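Local coordinates for protein ferritin (Ulva pertusa, PDB 3VNX) that probably oxidises iron(II) through a ferroxidase activity and stores the iron within a hollow shell of 24 subunits, at residues 142-146 against 161-166; 135-139 against 169-173; 35-40 against 148-154. All blocks are in the same frame, centred on the assembly; numbering follows the deposited sequence.

Interaction 1 of 3, residues 142-146 against 161-166; sequences LQALQ and VEGGLL. With CA (calcium ion), chain E.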
loop_
_atom_site.group_PDB
_atom_site.type_symbol
_atom_site.label_atom_id
_atom_site.label_comp_id
_atom_site.label_asym_id
_atom_site.label_seq_id
_atom_site.Cartn_x
_atom_site.Cartn_y
_atom_site.Cartn_z
ATOM N N LEU A 142 -47.545 -24.318 -15.373
ATOM C CA LEU A 142 -46.557 -23.776 -16.291
ATOM C C LEU A 142 -46.575 -24.572 -17.591
ATOM O O LEU A 142 -46.533 -23.984 -18.668
ATOM C CB LEU A 142 -45.156 -23.733 -15.665
ATOM C CG LEU A 142 -44.965 -22.546 -14.712
ATOM C CD1 LEU A 142 -43.675 -22.654 -13.895
ATOM C CD2 LEU A 142 -45.029 -21.232 -15.479
ATOM N N GLN A 143 -46.655 -25.903 -17.487
ATOM C CA GLN A 143 -46.741 -26.750 -18.673
ATOM C C GLN A 143 -47.926 -26.359 -19.578
ATOM O O GLN A 143 -47.782 -26.197 -20.798
ATOM C CB GLN A 143 -46.824 -28.221 -18.269
ATOM C CG GLN A 143 -45.460 -28.875 -18.031
ATOM C CD GLN A 143 -45.573 -30.201 -17.311
ATOM O OE1 GLN A 143 -46.622 -30.526 -16.755
ATOM N NE2 GLN A 143 -44.494 -30.972 -17.313
ATOM N N ALA A 144 -49.091 -26.195 -18.966
ATOM C CA ALA A 144 -50.270 -25.710 -19.668
ATOM C C ALA A 144 -50.023 -24.352 -20.332
ATOM O O ALA A 144 -50.481 -24.102 -21.463
ATOM C CB ALA A 144 -51.474 -25.630 -18.696
ATOM N N LEU A 145 -49.305 -23.467 -19.638
ATOM C CA LEU A 145 -49.069 -22.131 -20.190
ATOM C C LEU A 145 -48.257 -22.223 -21.472
ATOM O O LEU A 145 -48.525 -21.517 -22.448
ATOM C CB LEU A 145 -48.390 -21.187 -19.188
ATOM C CG LEU A 145 -47.855 -19.881 -19.801
ATOM C CD1 LEU A 145 -48.917 -19.124 -20.560
ATOM C CD2 LEU A 145 -47.222 -18.974 -18.752
ATOM N N GLN A 146 -47.273 -23.106 -21.493
ATOM C CA GLN A 146 -46.479 -23.211 -22.708
ATOM C C GLN A 146 -47.281 -23.920 -23.814
ATOM O O GLN A 146 -47.092 -23.645 -25.008
ATOM C CB GLN A 146 -45.109 -23.855 -22.431
ATOM C CG GLN A 146 -45.037 -25.348 -22.627
ATOM C CD GLN A 146 -44.877 -25.749 -24.084
ATOM O OE1 GLN A 146 -44.052 -25.192 -24.826
ATOM N NE2 GLN A 146 -45.664 -26.732 -24.497
ATOM N N VAL A 161 -41.065 -18.838 -21.777
ATOM C CA VAL A 161 -41.683 -19.608 -20.710
ATOM C C VAL A 161 -40.815 -20.785 -20.303
ATOM O O VAL A 161 -40.676 -21.086 -19.113
ATOM C CB VAL A 161 -43.098 -20.128 -21.109
ATOM C CG1 VAL A 161 -43.581 -21.204 -20.137
ATOM C CG2 VAL A 161 -44.090 -18.984 -21.168
ATOM N N GLU A 162 -40.226 -21.457 -21.284
ATOM C CA GLU A 162 -39.553 -22.718 -20.973
ATOM C C GLU A 162 -38.151 -22.500 -20.423
ATOM O O GLU A 162 -37.703 -23.223 -19.532
ATOM C CB GLU A 162 -39.575 -23.690 -22.165
ATOM C CG GLU A 162 -39.125 -23.084 -23.464
ATOM C CD GLU A 162 -39.825 -23.678 -24.676
ATOM O OE1 GLU A 162 -39.370 -23.381 -25.798
ATOM O OE2 GLU A 162 -40.820 -24.427 -24.519
ATOM N N GLY A 163 -37.473 -21.482 -20.926
ATOM C CA GLY A 163 -36.137 -21.180 -20.449
ATOM C C GLY A 163 -36.153 -20.482 -19.105
ATOM O O GLY A 163 -35.157 -20.480 -18.383
ATOM N N GLY A 164 -37.287 -19.878 -18.764
ATOM C CA GLY A 164 -37.400 -19.146 -17.519
ATOM C C GLY A 164 -38.115 -19.969 -16.471
ATOM O O GLY A 164 -37.573 -20.968 -15.992
ATOM N N LEU A 165 -39.344 -19.568 -16.146
ATOM C CA LEU A 165 -40.132 -20.220 -15.105
ATOM C C LEU A 165 -40.222 -21.748 -15.204
ATOM O O LEU A 165 -40.079 -22.460 -14.202
ATOM C CB LEU A 165 -41.542 -19.632 -15.073
ATOM C CG LEU A 165 -41.653 -18.136 -14.779
ATOM C CD1 LEU A 165 -43.092 -17.814 -14.413
ATOM C CD2 LEU A 165 -40.716 -17.707 -13.661
ATOM N N LEU A 166 -40.476 -22.260 -16.398
ATOM C CA LEU A 166 -40.693 -23.693 -16.525
ATOM C C LEU A 166 -39.464 -24.408 -15.994
ATOM O O LEU A 166 -39.557 -25.236 -15.093
ATOM C CB LEU A 166 -40.937 -24.084 -17.980
ATOM C CG LEU A 166 -41.931 -25.215 -18.280
ATOM C CD1 LEU A 166 -41.611 -25.883 -19.617
ATOM C CD2 LEU A 166 -41.963 -26.250 -17.174
HETATM CA CA CA E . -39.329 -23.190 -28.632
#
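Leu142 and Leu165 make the tight end of this contact. Their side chains meet at about a right angle, with CD2 of Leu142 3.9 Å from Leu165 CB and its CD1 reaching the backbone, 3.6 Å from Leu165 O. The first torsion of Leu142, with CG opposite its own carbonyl carbon (chi1 -79°), carries both methyls across; Gln47 also touches this leucine. Cutting this side chain back to an alanine would probably open a gap beside Leu165 and strip packing from Gln47. About a turn further along helix 123-151, Leu145 and Gln146 share the methyls of Val161: CG2 lies 4.0 Å from Leu145 CD2, and CG1 3.8 Å from Gln146 CB.

The segments belong to helices 123-151 and 155-201 of the ferritin four-helix bundle and run antiparallel at 161°, their axes 10.4 Å apart. Segment 161-166 contains a wide pi-type turn, in which Leu166 N bonds to Val161 O, five residues back, at 3.0 Å. His89 and Leu93 of helix 73-99 cover Leu165, while Ala43 and Ile44 pack on Leu145.

The side with Gln143, Gln146 and Glu162 is looser and more polar. There Gln143 CG only grazes Leu166 CD2, and Ala155 of the second subunit packs on Gln146, Glu162 and Leu166. Glu162 turns its carboxylate to a calcium ion, OE1 standing 2.8 Å from the metal, consistent with the acidic threefold channel of ferritins.

Interaction 2 of 3, residues 135-139 against 169-173; sequences EKLNF and QVDAV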
loop_
_atom_site.group_PDB
_atom_site.type_symbol
_atom_site.label_atom_id
_atom_site.label_comp_id
_atom_site.label_asym_id
_atom_site.label_seq_id
_atom_site.Cartn_x
_atom_site.Cartn_y
_atom_site.Cartn_z
ATOM N N GLU A 135 -46.007 -26.759 -5.604
ATOM C CA GLU A 135 -44.985 -26.581 -6.620
ATOM C C GLU A 135 -45.217 -27.517 -7.804
ATOM O O GLU A 135 -45.097 -27.104 -8.963
ATOM C CB GLU A 135 -43.601 -26.788 -6.016
ATOM C CG GLU A 135 -43.236 -25.763 -4.957
ATOM C CD GLU A 135 -43.169 -24.365 -5.529
ATOM O OE1 GLU A 135 -42.975 -24.246 -6.757
ATOM O OE2 GLU A 135 -43.312 -23.390 -4.764
ATOM N N LYS A 136 -45.561 -28.773 -7.518
ATOM C CA LYS A 136 -45.933 -29.723 -8.587
ATOM C C LYS A 136 -47.130 -29.198 -9.381
ATOM O O LYS A 136 -47.121 -29.199 -10.619
ATOM C CB LYS A 136 -46.237 -31.114 -8.020
ATOM C CG LYS A 136 -45.021 -31.769 -7.337
ATOM C CD LYS A 136 -45.379 -33.038 -6.562
ATOM C CE LYS A 136 -45.465 -34.254 -7.474
ATOM N NZ LYS A 136 -45.865 -35.510 -6.757
ATOM N N LEU A 137 -48.149 -28.727 -8.659
ATOM C CA LEU A 137 -49.299 -28.111 -9.297
ATOM C C LEU A 137 -48.824 -27.004 -10.239
ATOM O O LEU A 137 -49.219 -26.964 -11.413
ATOM C CB LEU A 137 -50.248 -27.526 -8.247
ATOM C CG LEU A 137 -51.733 -27.463 -8.622
ATOM C CD1 LEU A 137 -52.476 -26.439 -7.775
ATOM C CD2 LEU A 137 -51.946 -27.195 -10.103
ATOM N N ASN A 138 -47.978 -26.101 -9.734
ATOM C CA ASN A 138 -47.558 -24.986 -10.566
ATOM C C ASN A 138 -46.708 -25.420 -11.760
ATOM O O ASN A 138 -46.706 -24.762 -12.793
ATOM C CB ASN A 138 -46.843 -23.906 -9.774
ATOM C CG ASN A 138 -46.838 -22.583 -10.512
ATOM O OD1 ASN A 138 -47.693 -22.355 -11.358
ATOM N ND2 ASN A 138 -45.874 -21.718 -10.214
ATOM N N PHE A 139 -45.996 -26.533 -11.613
ATOM C CA PHE A 139 -45.240 -27.099 -12.716
ATOM C C PHE A 139 -46.211 -27.440 -13.850
ATOM O O PHE A 139 -45.971 -27.124 -15.029
ATOM C CB PHE A 139 -44.496 -28.341 -12.239
ATOM C CG PHE A 139 -43.631 -28.981 -13.285
ATOM C CD1 PHE A 139 -43.176 -28.259 -14.375
ATOM C CD2 PHE A 139 -43.258 -30.313 -13.161
ATOM C CE1 PHE A 139 -42.372 -28.860 -15.340
ATOM C CE2 PHE A 139 -42.455 -30.919 -14.098
ATOM C CZ PHE A 139 -42.010 -30.188 -15.204
ATOM N N GLN A 169 -38.896 -24.174 -12.384
ATOM C CA GLN A 169 -39.883 -24.890 -11.593
ATOM C C GLN A 169 -39.432 -26.337 -11.403
ATOM O O GLN A 169 -39.653 -26.939 -10.342
ATOM C CB GLN A 169 -41.274 -24.790 -12.231
ATOM C CG GLN A 169 -42.383 -25.424 -11.413
ATOM C CD GLN A 169 -42.562 -24.782 -10.040
ATOM O OE1 GLN A 169 -42.946 -23.619 -9.930
ATOM N NE2 GLN A 169 -42.305 -25.548 -8.989
ATOM N N VAL A 170 -38.749 -26.877 -12.409
ATOM C CA VAL A 170 -38.151 -28.202 -12.277
ATOM C C VAL A 170 -37.215 -28.265 -11.063
ATOM O O VAL A 170 -37.370 -29.118 -10.189
ATOM C CB VAL A 170 -37.390 -28.601 -13.562
ATOM C CG1 VAL A 170 -36.646 -29.925 -13.367
ATOM C CG2 VAL A 170 -38.362 -28.687 -14.741
ATOM N N ASP A 171 -36.249 -27.350 -11.004
ATOM C CA ASP A 171 -35.352 -27.277 -9.855
ATOM C C ASP A 171 -36.146 -27.117 -8.562
ATOM O O ASP A 171 -35.896 -27.803 -7.571
ATOM C CB ASP A 171 -34.407 -26.084 -9.999
ATOM C CG ASP A 171 -33.544 -26.161 -11.248
ATOM O OD1 ASP A 171 -33.126 -27.281 -11.607
ATOM O OD2 ASP A 171 -33.281 -25.093 -11.858
ATOM N N ALA A 172 -37.104 -26.197 -8.569
ATOM C CA ALA A 172 -37.906 -25.965 -7.375
ATOM C C ALA A 172 -38.582 -27.249 -6.864
ATOM O O ALA A 172 -38.515 -27.553 -5.657
ATOM C CB ALA A 172 -38.933 -24.855 -7.614
ATOM N N VAL A 173 -39.222 -27.999 -7.772
ATOM C CA VAL A 173 -39.883 -29.231 -7.364
ATOM C C VAL A 173 -38.932 -30.228 -6.705
ATOM O O VAL A 173 -39.239 -30.761 -5.636
ATOM C CB VAL A 173 -40.602 -29.938 -8.526
ATOM C CG1 VAL A 173 -40.972 -31.370 -8.114
ATOM C CG2 VAL A 173 -41.833 -29.145 -8.955
#
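Gln169 and Glu135 meet between helices 123-151 and 155-201, antiparallel neighbours in the ferritin four-helix bundle that run at 158° here. The two side chains cross at about a right angle, yet amide and carboxylate are nearly coplanar. That setting gives a fairly straight bond: Gln169 NE2 donates to Glu135 OE1 at 2.7 Å with an N-H...O angle of 161°, the acceptor lying in the amide plane and offering its anti lone pair, the one away from OE2. Tyr58 OH holds OE2, so both carboxylate oxygens are engaged. These positions match a glutamate and a glutamine at the ferroxidase centre of H-type ferritins, which suggests a similar place here.

The first torsion of Gln169, -176°, swings CG to the far side from the backbone N and lays the chain against the phenylalanine, CG 3.6 Å from Phe139 CA; the bend at chi2 then turns the amide back to Glu135. The Asn138 side chain crosses that of Gln169 at about a right angle, its OD1 and ND2 bonded to Gln47 and Glu51, with a calcium ion about 3 Å away.

Away from the polar pair the contact is mainly apolar. Val173 CG2 lies 4.3 Å from Phe139 CB, and the aliphatic part of Lys136 packs here while NZ bonds to Tyr31 O of the second subunit. The Phe139 ring slants past Val170, CZ coming 4.0 Å from Val170 CG2.

Interaction 3 of 3, residues 35-40 against 148-154; sequences EYHIEC and IADKHKD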
loop_
_atom_site.group_PDB
_atom_site.type_symbol
_atom_site.label_atom_id
_atom_site.label_comp_id
_atom_site.label_asym_id
_atom_site.label_seq_id
_atom_site.Cartn_x
_atom_site.Cartn_y
_atom_site.Cartn_z
ATOM N N GLU A 35 -48.213 -10.337 -33.618
ATOM C CA GLU A 35 -48.556 -11.759 -33.568
ATOM C C GLU A 35 -48.599 -12.282 -32.142
ATOM O O GLU A 35 -48.057 -13.341 -31.839
ATOM C CB GLU A 35 -47.570 -12.577 -34.388
ATOM C CG GLU A 35 -47.691 -12.341 -35.876
ATOM C CD GLU A 35 -48.993 -12.887 -36.424
ATOM O OE1 GLU A 35 -49.577 -13.770 -35.756
ATOM O OE2 GLU A 35 -49.432 -12.436 -37.508
ATOM N N TYR A 36 -49.250 -11.523 -31.273
ATOM C CA TYR A 36 -49.363 -11.878 -29.877
ATOM C C TYR A 36 -50.839 -12.134 -29.547
ATOM O O TYR A 36 -51.588 -11.197 -29.259
ATOM C CB TYR A 36 -48.761 -10.755 -28.998
ATOM C CG TYR A 36 -48.623 -11.163 -27.549
ATOM C CD1 TYR A 36 -47.745 -12.175 -27.175
ATOM C CD2 TYR A 36 -49.395 -10.566 -26.557
ATOM C CE1 TYR A 36 -47.628 -12.577 -25.839
ATOM C CE2 TYR A 36 -49.281 -10.959 -25.221
ATOM C CZ TYR A 36 -48.399 -11.972 -24.872
ATOM O OH TYR A 36 -48.286 -12.368 -23.555
ATOM N N HIS A 37 -51.233 -13.410 -29.582
ATOM C CA HIS A 37 -52.634 -13.840 -29.529
ATOM C C HIS A 37 -53.335 -13.522 -28.219
ATOM O O HIS A 37 -52.742 -13.598 -27.140
ATOM C CB HIS A 37 -52.731 -15.347 -29.813
ATOM C CG HIS A 37 -54.125 -15.840 -30.099
ATOM N ND1 HIS A 37 -54.617 -15.981 -31.379
ATOM C CD2 HIS A 37 -55.110 -16.265 -29.271
ATOM C CE1 HIS A 37 -55.854 -16.449 -31.328
ATOM N NE2 HIS A 37 -56.173 -16.639 -30.061
ATOM N N ILE A 38 -54.615 -13.184 -28.310
ATOM C CA ILE A 38 -55.368 -12.814 -27.110
ATOM C C ILE A 38 -55.374 -13.939 -26.100
ATOM O O ILE A 38 -55.314 -13.708 -24.893
ATOM C CB ILE A 38 -56.811 -12.429 -27.432
ATOM C CG1 ILE A 38 -57.521 -13.586 -28.155
ATOM C CG2 ILE A 38 -56.841 -11.127 -28.248
ATOM C CD1 ILE A 38 -58.976 -13.324 -28.426
ATOM N N GLU A 39 -55.424 -15.162 -26.602
ATOM C CA GLU A 39 -55.483 -16.327 -25.737
ATOM C C GLU A 39 -54.170 -16.446 -24.946
ATOM O O GLU A 39 -54.169 -16.710 -23.745
ATOM C CB GLU A 39 -55.771 -17.571 -26.579
ATOM C CG GLU A 39 -56.305 -18.742 -25.802
ATOM C CD GLU A 39 -56.832 -19.841 -26.705
ATOM O OE1 GLU A 39 -57.412 -19.502 -27.756
ATOM O OE2 GLU A 39 -56.676 -21.033 -26.349
ATOM N N CYS A 40 -53.056 -16.227 -25.630
ATOM C CA CYS A 40 -51.762 -16.152 -24.969
ATOM C C CYS A 40 -51.726 -15.030 -23.941
ATOM O O CYS A 40 -51.377 -15.261 -22.781
ATOM C CB CYS A 40 -50.648 -15.956 -25.999
ATOM S SG CYS A 40 -50.447 -17.379 -27.104
ATOM N N ILE A 148 -50.427 -23.528 -24.531
ATOM C CA ILE A 148 -51.155 -22.485 -25.242
ATOM C C ILE A 148 -50.220 -21.708 -26.167
ATOM O O ILE A 148 -50.517 -21.509 -27.350
ATOM C CB ILE A 148 -51.870 -21.523 -24.281
ATOM C CG1 ILE A 148 -52.934 -22.272 -23.469
ATOM C CG2 ILE A 148 -52.538 -20.392 -25.059
ATOM C CD1 ILE A 148 -53.704 -21.380 -22.489
ATOM N N ALA A 149 -49.087 -21.270 -25.624
ATOM C CA ALA A 149 -48.036 -20.634 -26.420
ATOM C C ALA A 149 -47.688 -21.459 -27.657
ATOM O O ALA A 149 -47.571 -20.918 -28.760
ATOM C CB ALA A 149 -46.777 -20.401 -25.563
ATOM N N ASP A 150 -47.507 -22.766 -27.463
ATOM C CA ASP A 150 -47.187 -23.677 -28.564
ATOM C C ASP A 150 -48.340 -23.766 -29.574
ATOM O O ASP A 150 -48.123 -23.698 -30.791
ATOM C CB ASP A 150 -46.849 -25.079 -28.036
ATOM C CG ASP A 150 -46.297 -25.999 -29.127
ATOM O OD1 ASP A 150 -45.765 -25.491 -30.139
ATOM O OD2 ASP A 150 -46.392 -27.234 -28.974
ATOM N N LYS A 151 -49.556 -23.919 -29.050
ATOM C CA LYS A 151 -50.760 -23.971 -29.868
ATOM C C LYS A 151 -50.763 -22.849 -30.912
ATOM O O LYS A 151 -50.941 -23.101 -32.110
ATOM C CB LYS A 151 -51.995 -23.887 -28.963
ATOM C CG LYS A 151 -53.312 -23.775 -29.686
ATOM C CD LYS A 151 -54.457 -24.274 -28.818
ATOM C CE LYS A 151 -54.764 -23.316 -27.678
ATOM N NZ LYS A 151 -55.831 -23.845 -26.760
ATOM N N HIS A 152 -50.539 -21.615 -30.461
ATOM C CA HIS A 152 -50.617 -20.467 -31.362
ATOM C C HIS A 152 -49.268 -20.156 -32.035
ATOM O O HIS A 152 -49.081 -19.102 -32.665
ATOM C CB HIS A 152 -51.218 -19.248 -30.637
ATOM C CG HIS A 152 -52.627 -19.465 -30.166
ATOM N ND1 HIS A 152 -53.725 -19.193 -30.955
ATOM C CD2 HIS A 152 -53.114 -19.942 -28.996
ATOM C CE1 HIS A 152 -54.829 -19.478 -30.283
ATOM N NE2 HIS A 152 -54.487 -19.940 -29.094
ATOM N N LYS A 153 -48.336 -21.097 -31.904
ATOM C CA LYS A 153 -47.073 -21.021 -32.622
ATOM C C LYS A 153 -46.321 -19.718 -32.343
ATOM O O LYS A 153 -45.796 -19.081 -33.253
ATOM C CB LYS A 153 -47.319 -21.193 -34.126
ATOM C CG LYS A 153 -47.115 -22.622 -34.616
ATOM C CD LYS A 153 -47.791 -23.641 -33.700
ATOM C CE LYS A 153 -47.073 -24.993 -33.722
ATOM N NZ LYS A 153 -45.664 -24.860 -33.253
ATOM N N ASP A 154 -46.286 -19.321 -31.079
ATOM C CA ASP A 154 -45.563 -18.131 -30.686
ATOM C C ASP A 154 -44.234 -18.590 -30.104
ATOM O O ASP A 154 -44.112 -18.800 -28.891
ATOM C CB ASP A 154 -46.373 -17.377 -29.644
ATOM C CG ASP A 154 -45.830 -15.986 -29.357
ATOM O OD1 ASP A 154 -44.624 -15.705 -29.580
ATOM O OD2 ASP A 154 -46.639 -15.171 -28.891
HETATM O O HOH W 1 -49.429 -15.522 -29.650
#
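His37 and His152 stack face to face, ring centroids 3.7 Å apart and planes 27° from parallel, a pose set by His37 CG standing anti to its backbone N (chi1 -167°). CE1 of His152 sits over the centre of the His37 ring, whereas His37 CD2 lies toward the rim of the His152 ring, whose opposite face carries Lys151 CG. Glu39 comes in at the edge of that ring, its carboxylate turned 77° from the ring plane, and OE1 is 3.2 Å from His152 NE2. Its other oxygen takes a salt bridge, Lys151 NZ to Glu39 OE2 at 3.0 Å, nearly in line with the C-O bond. Oblique to the His152 ring, Cys40 SG lies 4.1 Å from His152 CB and borders Ile148 and Ala149.

These side chains join two helix ends of the bundle: His37 is the N-cap of helix 38-66, and helix 123-151 finishes in a Schellman motif, with Asp154 N bonded to Ala149 O at 3.1 Å and Lys153 N to Asp150 O. Further out, one water links the ends, accepting from His37 N at 2.8 Å and donating to Asp154 OD2 at 2.9 Å. Asp154 is salt-bridged to Arg100, and its OD1 caps Leu157 N.

Interactions 1 and 2 are buried contacts between the same two helices, 123-151 and 155-201, with centres about 10 Å apart, and they touch directly: Leu142 CD1 packs 3.6 Å from Gln169 CB. Interaction 3 is partly buried, its centre about 20 Å from the centre of the chain, and joins the C-terminal end of helix 123-151 to the start of helix 38-66. The chemistry follows the place. Interaction 1 is mostly aliphatic, with a glutamate at a calcium ion on the side that faces the second subunit; interaction 2 sets a short amide-carboxylate bond among apolar groups; interaction 3 relies on stacked imidazoles, a salt bridge and a bridging water. The second subunit also packs on interaction 2.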